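Local coordinates for protein ricin B-related lectin (Polyporus squamosus, PDB 5MUA) that binds galactose through a beta-trefoil lectin domain joined to a calcium-binding, papain-like protease domain that binds the inhibitor E-64, at residues H6-I11 with L48-P53; T61-F66 with K228-A233; A249-V254 with F265-G270. All coordinates share one frame; numbering follows the deposited sequence.

Interaction 1. Residues H6-I11 with L48-P53; sequences HGIYYI and LWLIEP
Gly7 and Tyr9 pair with Ile51 and Trp49 through four backbone hydrogen bonds, two in each antiparallel hydrogen-bonded pair. The straightest runs from Ile51 N to Gly7 O (2.9 Å, 174° at the hydrogen), and the shortest from Tyr9 N to Trp49 O (2.8 Å). Between them, the non-hydrogen-bonded pair Ile8 and Leu50 adds a CA-H...O contact from Ile8 CA to Trp49 O at 3.2 Å.

Apolar contacts line both faces. On the face of Tyr9, Trp49 and Ile51, the methyl Ile51 CD1 meets Tyr9 CD1 at 3.6 Å, the two side chains crossing at about a right angle. Ile11 CD1 lies over a face of the indole, 4.0 Å from the centroid of the Trp49 five-membered ring, in a CH-pi contact; Trp49 NE1 is bonded to Leu21 O. On the other face, Ile8 CG1 rests on Leu50 CD1 (3.8 Å).

At the exposed end, CG stands anti to the backbone nitrogen of His6 (chi1 -169°), which brings the ring edge, CD2, to 3.4 Å from Ile51 O. A water joins His6 NE2 to Glu52 OE2.

Strands 7-13 and 49-53 are first and fourth of a four-strand unit, paired as in the ricin-type beta-trefoil barrel, while 19-23 and 35-39 pair separately.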
loop_
_atom_site.group_PDB
_atom_site.type_symbol
_atom_site.label_atom_id
_atom_site.label_comp_id
_atom_site.label_asym_id
_atom_site.label_seq_id
_atom_site.Cartn_x
_atom_site.Cartn_y
_atom_site.Cartn_z
ATOM N N HIS B 6 -0.824 -7.051 -28.461
ATOM C CA HIS B 6 -0.371 -7.085 -27.049
ATOM C C HIS B 6 -1.493 -6.834 -26.053
ATOM O O HIS B 6 -2.108 -5.791 -26.129
ATOM C CB HIS B 6 0.725 -6.048 -26.853
ATOM C CG HIS B 6 1.439 -6.162 -25.542
ATOM N ND1 HIS B 6 2.141 -5.118 -25.010
ATOM C CD2 HIS B 6 1.582 -7.196 -24.670
ATOM C CE1 HIS B 6 2.730 -5.512 -23.887
ATOM N NE2 HIS B 6 2.375 -6.752 -23.644
ATOM N N GLY B 7 -1.752 -7.766 -25.118
ATOM C CA GLY B 7 -2.868 -7.624 -24.186
ATOM C C GLY B 7 -3.170 -8.897 -23.437
ATOM O O GLY B 7 -2.469 -9.912 -23.600
ATOM N N ILE B 8 -4.173 -8.861 -22.591
ATOM C CA ILE B 8 -4.628 -10.049 -21.830
ATOM C C ILE B 8 -6.037 -10.293 -22.290
ATOM O O ILE B 8 -6.848 -9.324 -22.443
ATOM C CB ILE B 8 -4.601 -9.812 -20.293
ATOM C CG1 ILE B 8 -3.124 -9.543 -19.898
ATOM C CG2 ILE B 8 -5.180 -10.983 -19.562
ATOM C CD1 ILE B 8 -2.932 -8.954 -18.506
ATOM N N TYR B 9 -6.338 -11.563 -22.566
ATOM C CA TYR B 9 -7.570 -11.943 -23.213
ATOM C C TYR B 9 -8.175 -13.211 -22.679
ATOM O O TYR B 9 -7.464 -14.092 -22.172
ATOM C CB TYR B 9 -7.292 -12.209 -24.669
ATOM C CG TYR B 9 -6.760 -11.089 -25.444
ATOM C CD1 TYR B 9 -5.387 -10.865 -25.557
ATOM C CD2 TYR B 9 -7.623 -10.282 -26.162
ATOM C CE1 TYR B 9 -4.924 -9.839 -26.308
ATOM C CE2 TYR B 9 -7.171 -9.258 -26.977
ATOM C CZ TYR B 9 -5.790 -9.032 -27.071
ATOM O OH TYR B 9 -5.338 -8.008 -27.869
ATOM N N TYR B 10 -9.495 -13.336 -22.784
ATOM C CA TYR B 10 -10.126 -14.669 -22.838
ATOM C C TYR B 10 -10.059 -15.098 -24.287
ATOM O O TYR B 10 -10.178 -14.243 -25.218
ATOM C CB TYR B 10 -11.617 -14.604 -22.476
ATOM C CG TYR B 10 -11.977 -14.226 -21.054
ATOM C CD1 TYR B 10 -11.422 -14.870 -19.965
ATOM C CD2 TYR B 10 -13.027 -13.300 -20.831
ATOM C CE1 TYR B 10 -11.809 -14.529 -18.660
ATOM C CE2 TYR B 10 -13.453 -12.970 -19.533
ATOM C CZ TYR B 10 -12.827 -13.565 -18.459
ATOM O OH TYR B 10 -13.234 -13.273 -17.146
ATOM N N ILE B 11 -9.797 -16.367 -24.498
ATOM C CA ILE B 11 -9.791 -16.935 -25.864
ATOM C C ILE B 11 -10.957 -17.923 -25.855
ATOM O O ILE B 11 -10.888 -18.979 -25.231
ATOM C CB ILE B 11 -8.467 -17.657 -26.161
ATOM C CG1 ILE B 11 -7.239 -16.735 -25.939
ATOM C CG2 ILE B 11 -8.473 -18.213 -27.596
ATOM C CD1 ILE B 11 -5.895 -17.427 -26.118
ATOM N N LEU B 48 -6.935 -16.825 -18.179
ATOM C CA LEU B 48 -6.423 -15.557 -18.665
ATOM C C LEU B 48 -5.173 -15.766 -19.461
ATOM O O LEU B 48 -4.238 -16.376 -18.977
ATOM C CB LEU B 48 -6.130 -14.624 -17.501
ATOM C CG LEU B 48 -7.377 -14.305 -16.657
ATOM C CD1 LEU B 48 -6.968 -13.684 -15.308
ATOM C CD2 LEU B 48 -8.340 -13.370 -17.421
ATOM N N TRP B 49 -5.126 -15.166 -20.654
ATOM C CA TRP B 49 -3.979 -15.341 -21.542
ATOM C C TRP B 49 -3.303 -14.029 -21.884
ATOM O O TRP B 49 -3.939 -13.076 -22.405
ATOM C CB TRP B 49 -4.399 -16.052 -22.830
ATOM C CG TRP B 49 -4.952 -17.408 -22.529
ATOM C CD1 TRP B 49 -6.275 -17.717 -22.337
ATOM C CD2 TRP B 49 -4.230 -18.649 -22.265
ATOM N NE1 TRP B 49 -6.408 -19.026 -22.047
ATOM C CE2 TRP B 49 -5.191 -19.633 -22.002
ATOM C CE3 TRP B 49 -2.883 -19.019 -22.297
ATOM C CZ2 TRP B 49 -4.852 -20.983 -21.727
ATOM C CZ3 TRP B 49 -2.524 -20.362 -22.036
ATOM C CH2 TRP B 49 -3.521 -21.330 -21.752
ATOM N N LEU B 50 -2.004 -13.974 -21.584
ATOM C CA LEU B 50 -1.170 -12.813 -21.825
ATOM C C LEU B 50 -0.438 -13.060 -23.123
ATOM O O LEU B 50 0.328 -13.973 -23.228
ATOM C CB LEU B 50 -0.145 -12.594 -20.676
ATOM C CG LEU B 50 0.930 -11.522 -20.932
ATOM C CD1 LEU B 50 0.360 -10.107 -21.188
ATOM C CD2 LEU B 50 1.862 -11.396 -19.754
ATOM N N ILE B 51 -0.757 -12.230 -24.108
ATOM C CA ILE B 51 -0.366 -12.419 -25.499
ATOM C C ILE B 51 0.607 -11.321 -25.812
ATOM O O ILE B 51 0.263 -10.126 -25.711
ATOM C CB ILE B 51 -1.605 -12.406 -26.395
ATOM C CG1 ILE B 51 -2.472 -13.576 -26.009
ATOM C CG2 ILE B 51 -1.156 -12.560 -27.857
ATOM C CD1 ILE B 51 -3.700 -13.759 -26.893
ATOM N N GLU B 52 1.838 -11.706 -26.087
ATOM C CA GLU B 52 2.951 -10.776 -26.222
ATOM C C GLU B 52 3.635 -10.882 -27.595
ATOM O O GLU B 52 4.018 -11.933 -28.002
ATOM C CB GLU B 52 3.969 -10.896 -25.096
ATOM C CG GLU B 52 3.389 -10.605 -23.723
ATOM C CD GLU B 52 4.284 -11.013 -22.563
ATOM O OE1 GLU B 52 4.467 -12.226 -22.366
ATOM O OE2 GLU B 52 4.851 -10.112 -21.896
ATOM N N PRO B 53 3.834 -9.738 -28.247
ATOM C CA PRO B 53 4.458 -9.741 -29.573
ATOM C C PRO B 53 5.882 -10.197 -29.485
ATOM O O PRO B 53 6.561 -9.851 -28.502
ATOM C CB PRO B 53 4.340 -8.274 -30.028
ATOM C CG PRO B 53 4.281 -7.480 -28.771
ATOM C CD PRO B 53 3.512 -8.375 -27.791
HETATM O O HOH W 1 3.476 -7.841 -21.294
#

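Interaction 2. Residues T61-F66 with K228-A233; sequences TVRNAF and KANGFA
This contact joins the beta-trefoil lectin part to the papain-like part: the end of strand 59-64 and the turn after it meet the loop between helix 208-226 and strand 233-243. Two backbone bonds tie them. Ala229 N donates to Ala65 O (3.1 Å), and Lys228 N to Phe66 O (2.9 Å), the latter donor standing well above the carbonyl plane. The aliphatic part of Lys228 follows the same oxygen, with CB 3.4 Å from Phe66 O.

Beside these bonds, Ala65 CB faces Phe232 CZ at 4.1 Å. The Phe232 ring also meets Phe227 edge-to-face and packs on Leu50, while Ile205 of the second subunit lies against it.

Arg63 makes the largest single contribution. Its chain is fully extended (chi1 -168°, chi2 -177°), and this reach lays one face of the guanidinium on the backbone of Ala229. NE is bonded to Gly68 O, which helps to fix the plane of the group. Asn230 OD1 approaches at the guanidinium edge, its amide turned nearly perpendicular. Also at that edge, a water accepts from Arg63 NH1 at 2.8 Å and lies 2.9 Å from Asn230 O, to which it can donate, while Ala229 CA sits 3.6 Å above the guanidinium plane, over its centre.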
loop_
_atom_site.group_PDB
_atom_site.type_symbol
_atom_site.label_atom_id
_atom_site.label_comp_id
_atom_site.label_asym_id
_atom_site.label_seq_id
_atom_site.Cartn_x
_atom_site.Cartn_y
_atom_site.Cartn_z
ATOM N N THR B 61 3.719 -14.856 -28.405
ATOM C CA THR B 61 3.606 -15.917 -27.407
ATOM C C THR B 61 2.245 -15.725 -26.744
ATOM O O THR B 61 1.719 -14.619 -26.693
ATOM C CB THR B 61 4.699 -15.833 -26.358
ATOM O OG1 THR B 61 4.859 -14.486 -25.867
ATOM C CG2 THR B 61 5.985 -16.309 -26.917
ATOM N N VAL B 62 1.706 -16.817 -26.230
ATOM C CA VAL B 62 0.428 -16.864 -25.572
ATOM C C VAL B 62 0.712 -17.560 -24.257
ATOM O O VAL B 62 0.933 -18.769 -24.175
ATOM C CB VAL B 62 -0.641 -17.624 -26.421
ATOM C CG1 VAL B 62 -1.961 -17.743 -25.677
ATOM C CG2 VAL B 62 -0.783 -16.953 -27.743
ATOM N N ARG B 63 0.772 -16.762 -23.221
ATOM C CA ARG B 63 1.193 -17.199 -21.873
ATOM C C ARG B 63 0.051 -17.240 -20.906
ATOM O O ARG B 63 -0.749 -16.309 -20.869
ATOM C CB ARG B 63 2.276 -16.219 -21.378
ATOM C CG ARG B 63 3.017 -16.676 -20.164
ATOM C CD ARG B 63 4.027 -15.648 -19.657
ATOM N NE ARG B 63 4.858 -16.323 -18.692
ATOM C CZ ARG B 63 5.851 -15.752 -18.029
ATOM N NH1 ARG B 63 6.107 -14.449 -18.163
ATOM N NH2 ARG B 63 6.569 -16.499 -17.237
ATOM N N ASN B 64 -0.009 -18.271 -20.090
ATOM C CA ASN B 64 -1.054 -18.378 -19.076
ATOM C C ASN B 64 -0.684 -17.409 -17.935
ATOM O O ASN B 64 0.382 -17.519 -17.370
ATOM C CB ASN B 64 -1.201 -19.818 -18.601
ATOM C CG ASN B 64 -2.435 -20.019 -17.790
ATOM O OD1 ASN B 64 -2.372 -20.072 -16.582
ATOM N ND2 ASN B 64 -3.585 -20.143 -18.455
ATOM N N ALA B 65 -1.492 -16.388 -17.679
ATOM C CA ALA B 65 -1.090 -15.342 -16.698
ATOM C C ALA B 65 -0.926 -16.040 -15.337
ATOM O O ALA B 65 0.004 -15.694 -14.585
ATOM C CB ALA B 65 -2.121 -14.220 -16.602
ATOM N N PHE B 66 -1.846 -16.959 -15.015
ATOM C CA PHE B 66 -1.863 -17.623 -13.727
ATOM C C PHE B 66 -0.640 -18.522 -13.558
ATOM O O PHE B 66 0.160 -18.319 -12.675
ATOM C CB PHE B 66 -3.177 -18.391 -13.532
ATOM C CG PHE B 66 -3.277 -19.160 -12.228
ATOM C CD1 PHE B 66 -3.534 -18.498 -11.038
ATOM C CD2 PHE B 66 -3.059 -20.542 -12.188
ATOM C CE1 PHE B 66 -3.597 -19.210 -9.843
ATOM C CE2 PHE B 66 -3.105 -21.269 -10.996
ATOM C CZ PHE B 66 -3.405 -20.586 -9.822
ATOM N N LYS B 228 1.884 -16.055 -12.019
ATOM C CA LYS B 228 3.304 -16.444 -12.230
ATOM C C LYS B 228 3.923 -15.797 -13.445
ATOM O O LYS B 228 5.153 -15.696 -13.589
ATOM C CB LYS B 228 3.478 -17.952 -12.200
ATOM C CG LYS B 228 3.126 -18.572 -10.836
ATOM C CD LYS B 228 2.819 -20.073 -10.873
ATOM C CE LYS B 228 3.947 -20.935 -11.482
ATOM N NZ LYS B 228 5.099 -21.239 -10.581
ATOM N N ALA B 229 3.090 -15.310 -14.351
ATOM C CA ALA B 229 3.612 -14.499 -15.493
ATOM C C ALA B 229 4.035 -13.137 -14.968
ATOM O O ALA B 229 3.553 -12.704 -13.929
ATOM C CB ALA B 229 2.498 -14.340 -16.552
ATOM N N ASN B 230 4.963 -12.506 -15.640
ATOM C CA ASN B 230 5.260 -11.110 -15.438
ATOM C C ASN B 230 4.764 -10.241 -16.622
ATOM O O ASN B 230 4.045 -10.753 -17.506
ATOM C CB ASN B 230 6.764 -11.040 -15.225
ATOM C CG ASN B 230 7.509 -11.292 -16.456
ATOM O OD1 ASN B 230 6.913 -11.576 -17.512
ATOM N ND2 ASN B 230 8.854 -11.113 -16.398
ATOM N N GLY B 231 5.091 -8.956 -16.619
ATOM C CA GLY B 231 4.851 -8.113 -17.747
ATOM C C GLY B 231 3.499 -7.448 -17.807
ATOM O O GLY B 231 3.137 -6.894 -18.839
ATOM N N PHE B 232 2.775 -7.458 -16.682
ATOM C CA PHE B 232 1.567 -6.646 -16.526
ATOM C C PHE B 232 1.364 -6.395 -15.017
ATOM O O PHE B 232 1.998 -7.053 -14.166
ATOM C CB PHE B 232 0.321 -7.384 -17.029
ATOM C CG PHE B 232 -0.052 -8.594 -16.217
ATOM C CD1 PHE B 232 0.669 -9.807 -16.298
ATOM C CD2 PHE B 232 -1.175 -8.589 -15.421
ATOM C CE1 PHE B 232 0.283 -10.920 -15.519
ATOM C CE2 PHE B 232 -1.547 -9.718 -14.689
ATOM C CZ PHE B 232 -0.813 -10.869 -14.727
ATOM N N ALA B 233 0.434 -5.471 -14.737
ATOM C CA ALA B 233 0.063 -5.136 -13.378
ATOM C C ALA B 233 -1.412 -5.186 -13.279
ATOM O O ALA B 233 -2.117 -5.287 -14.279
ATOM C CB ALA B 233 0.560 -3.726 -13.026
HETATM O O HOH W 2 5.021 -12.376 -19.643
#

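Interaction 3. Residues A249-V254 with F265-G270; sequences AYNWFV and FEPQNG
Phe253 turns its edge toward a face of Phe265 in an offset edge-to-face pair, with centroids 6.0 Å apart and planes 77° from each other. The leading corner, Phe253 CE2, is 3.6 Å from Phe265 CB, which lies at the edge of the Phe253 ring, near its plane. Asn251 CB lies at the edge of the Phe265 ring. Phe265 swings its ring away from its own N (chi1 -177°) into an aromatic cluster: Phe215 stacks on it, and Trp191 and Tyr272 meet it edge-to-face.

The amide oxygen of Asn251 lies against the Pro267 ring, with OD1 3.2 Å from CG of that proline. This oxygen is buried without a polar partner, whereas ND2 is satisfied by Gly237 O and Ala212 O. Asn251 and Phe265 form an antiparallel hydrogen-bonded pair: Asn251 N to Phe265 O and Phe265 N to Asn251 O are both 2.9 Å long, but only the first donor lies in the carbonyl plane.

Beyond the pair the chain turns. Glu266 OE1 accepts from Gln268 N (3.0 Å) and from a water that also donates to Ala249 O. Glu266 OE2 is bonded to His248 NE2; since His248 and Cys208 line the E-64 pocket, Glu266 probably takes the place of the asparagine that holds the histidine in papain's Cys-His-Asn triad.

Strands 246-255 and 261-266 thus form a hairpin in the papain-like part, strand 233-243 pairing with the former, while Phe211 and Phe215 of helix 208-226 pack on Pro267.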
loop_
_atom_site.group_PDB
_atom_site.type_symbol
_atom_site.label_atom_id
_atom_site.label_comp_id
_atom_site.label_asym_id
_atom_site.label_seq_id
_atom_site.Cartn_x
_atom_site.Cartn_y
_atom_site.Cartn_z
ATOM N N ALA B 249 -9.954 9.940 0.880
ATOM C CA ALA B 249 -9.163 9.021 0.097
ATOM C C ALA B 249 -9.945 7.786 -0.209
ATOM O O ALA B 249 -10.626 7.261 0.648
ATOM C CB ALA B 249 -7.850 8.619 0.800
ATOM N N TYR B 250 -9.798 7.291 -1.446
ATOM C CA TYR B 250 -10.626 6.163 -1.920
ATOM C C TYR B 250 -9.926 5.567 -3.114
ATOM O O TYR B 250 -8.833 6.048 -3.552
ATOM C CB TYR B 250 -12.090 6.616 -2.309
ATOM C CG TYR B 250 -12.132 7.908 -3.083
ATOM C CD1 TYR B 250 -11.957 9.146 -2.438
ATOM C CD2 TYR B 250 -12.289 7.929 -4.455
ATOM C CE1 TYR B 250 -11.927 10.348 -3.140
ATOM C CE2 TYR B 250 -12.261 9.131 -5.187
ATOM C CZ TYR B 250 -12.106 10.344 -4.538
ATOM O OH TYR B 250 -12.079 11.515 -5.247
ATOM N N ASN B 251 -10.470 4.469 -3.576
ATOM C CA ASN B 251 -9.851 3.747 -4.688
ATOM C C ASN B 251 -10.733 3.844 -5.956
ATOM O O ASN B 251 -11.873 4.290 -5.917
ATOM C CB ASN B 251 -9.629 2.291 -4.301
ATOM C CG ASN B 251 -8.677 2.138 -3.113
ATOM O OD1 ASN B 251 -9.084 1.821 -1.999
ATOM N ND2 ASN B 251 -7.415 2.359 -3.368
ATOM N N TRP B 252 -10.184 3.389 -7.084
ATOM C CA TRP B 252 -10.878 3.500 -8.333
ATOM C C TRP B 252 -10.363 2.488 -9.339
ATOM O O TRP B 252 -9.214 2.008 -9.246
ATOM C CB TRP B 252 -10.806 4.862 -8.922
ATOM C CG TRP B 252 -9.404 5.357 -9.278
ATOM C CD1 TRP B 252 -8.544 6.039 -8.446
ATOM C CD2 TRP B 252 -8.746 5.272 -10.547
ATOM N NE1 TRP B 252 -7.371 6.348 -9.139
ATOM C CE2 TRP B 252 -7.499 5.919 -10.434
ATOM C CE3 TRP B 252 -9.090 4.689 -11.780
ATOM C CZ2 TRP B 252 -6.584 5.941 -11.462
ATOM C CZ3 TRP B 252 -8.194 4.772 -12.815
ATOM C CH2 TRP B 252 -6.970 5.404 -12.663
ATOM N N PHE B 253 -11.216 2.238 -10.318
ATOM C CA PHE B 253 -11.024 1.183 -11.268
ATOM C C PHE B 253 -11.690 1.582 -12.587
ATOM O O PHE B 253 -12.472 2.578 -12.672
ATOM C CB PHE B 253 -11.741 -0.092 -10.758
ATOM C CG PHE B 253 -11.173 -0.646 -9.476
ATOM C CD1 PHE B 253 -10.011 -1.416 -9.493
ATOM C CD2 PHE B 253 -11.786 -0.420 -8.286
ATOM C CE1 PHE B 253 -9.424 -1.863 -8.300
ATOM C CE2 PHE B 253 -11.248 -0.902 -7.091
ATOM C CZ PHE B 253 -10.073 -1.631 -7.104
ATOM N N VAL B 254 -11.434 0.762 -13.600
ATOM C CA VAL B 254 -12.257 0.823 -14.822
ATOM C C VAL B 254 -12.971 -0.465 -14.920
ATOM O O VAL B 254 -12.608 -1.453 -14.316
ATOM C CB VAL B 254 -11.496 1.216 -16.119
ATOM C CG1 VAL B 254 -10.742 2.512 -15.952
ATOM C CG2 VAL B 254 -10.518 0.168 -16.569
ATOM N N PHE B 265 -14.415 3.062 -5.384
ATOM C CA PHE B 265 -14.444 2.004 -4.440
ATOM C C PHE B 265 -14.055 2.549 -3.050
ATOM O O PHE B 265 -13.069 3.290 -2.909
ATOM C CB PHE B 265 -13.513 0.871 -4.871
ATOM C CG PHE B 265 -13.543 -0.342 -3.945
ATOM C CD1 PHE B 265 -14.582 -1.269 -4.024
ATOM C CD2 PHE B 265 -12.551 -0.560 -3.000
ATOM C CE1 PHE B 265 -14.602 -2.396 -3.217
ATOM C CE2 PHE B 265 -12.573 -1.679 -2.165
ATOM C CZ PHE B 265 -13.588 -2.597 -2.263
ATOM N N GLU B 266 -14.888 2.243 -2.062
ATOM C CA GLU B 266 -14.669 2.681 -0.687
ATOM C C GLU B 266 -14.002 1.558 0.106
ATOM O O GLU B 266 -14.668 0.603 0.493
ATOM C CB GLU B 266 -15.984 3.109 -0.041
ATOM C CG GLU B 266 -15.879 3.395 1.445
ATOM C CD GLU B 266 -14.750 4.385 1.669
ATOM O OE1 GLU B 266 -13.762 3.980 2.229
ATOM O OE2 GLU B 266 -14.920 5.526 1.256
ATOM N N PRO B 267 -12.674 1.655 0.408
ATOM C CA PRO B 267 -12.011 0.525 1.029
ATOM C C PRO B 267 -12.345 0.323 2.542
ATOM O O PRO B 267 -11.981 -0.696 3.085
ATOM C CB PRO B 267 -10.501 0.877 0.873
ATOM C CG PRO B 267 -10.495 2.348 0.842
ATOM C CD PRO B 267 -11.699 2.680 -0.012
ATOM N N GLN B 268 -13.065 1.245 3.167
ATOM C CA GLN B 268 -13.578 1.015 4.516
ATOM C C GLN B 268 -14.729 0.045 4.554
ATOM O O GLN B 268 -14.820 -0.662 5.553
ATOM C CB GLN B 268 -14.089 2.276 5.169
ATOM C CG GLN B 268 -12.936 3.211 5.429
ATOM C CD GLN B 268 -13.395 4.446 6.114
ATOM O OE1 GLN B 268 -14.169 4.392 7.087
ATOM N NE2 GLN B 268 -12.936 5.552 5.640
ATOM N N ASN B 269 -15.505 -0.102 3.455
ATOM C CA ASN B 269 -16.705 -0.960 3.559
ATOM C C ASN B 269 -17.020 -1.734 2.299
ATOM O O ASN B 269 -18.082 -2.324 2.202
ATOM C CB ASN B 269 -17.918 -0.152 3.963
ATOM C CG ASN B 269 -18.298 0.933 2.946
ATOM O OD1 ASN B 269 -17.964 0.889 1.787
ATOM N ND2 ASN B 269 -18.942 1.961 3.425
ATOM N N GLY B 270 -16.124 -1.714 1.323
ATOM C CA GLY B 270 -16.265 -2.596 0.159
ATOM C C GLY B 270 -17.343 -2.193 -0.864
ATOM O O GLY B 270 -17.720 -3.031 -1.668
HETATM O O HOH W 3 -11.599 5.496 2.839
#

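Overall arrangement
The three contacts follow one another in series along the chain. Interactions 1 and 2 are neighbours, their centres about 8 Å apart: strands 49-53 and 59-64 are consecutive and pair antiparallel, with Leu50 N 2.7 Å from Arg63 O, a probable hydrogen bond. Interaction 1 is internal to the trefoil, whereas interaction 2 fastens that strand pair to the loop after helix 208-226. Interaction 3 is a buried contact within the papain-like part, its centre about 27 Å from that of interaction 1 and 26 Å from that of interaction 2. Loop 228-233, which touches the lectin part, leads from helix 208-226 into strand 233-243; the helix packs on hairpin 246-266 and the strand pairs with it, beside the E-64 pocket.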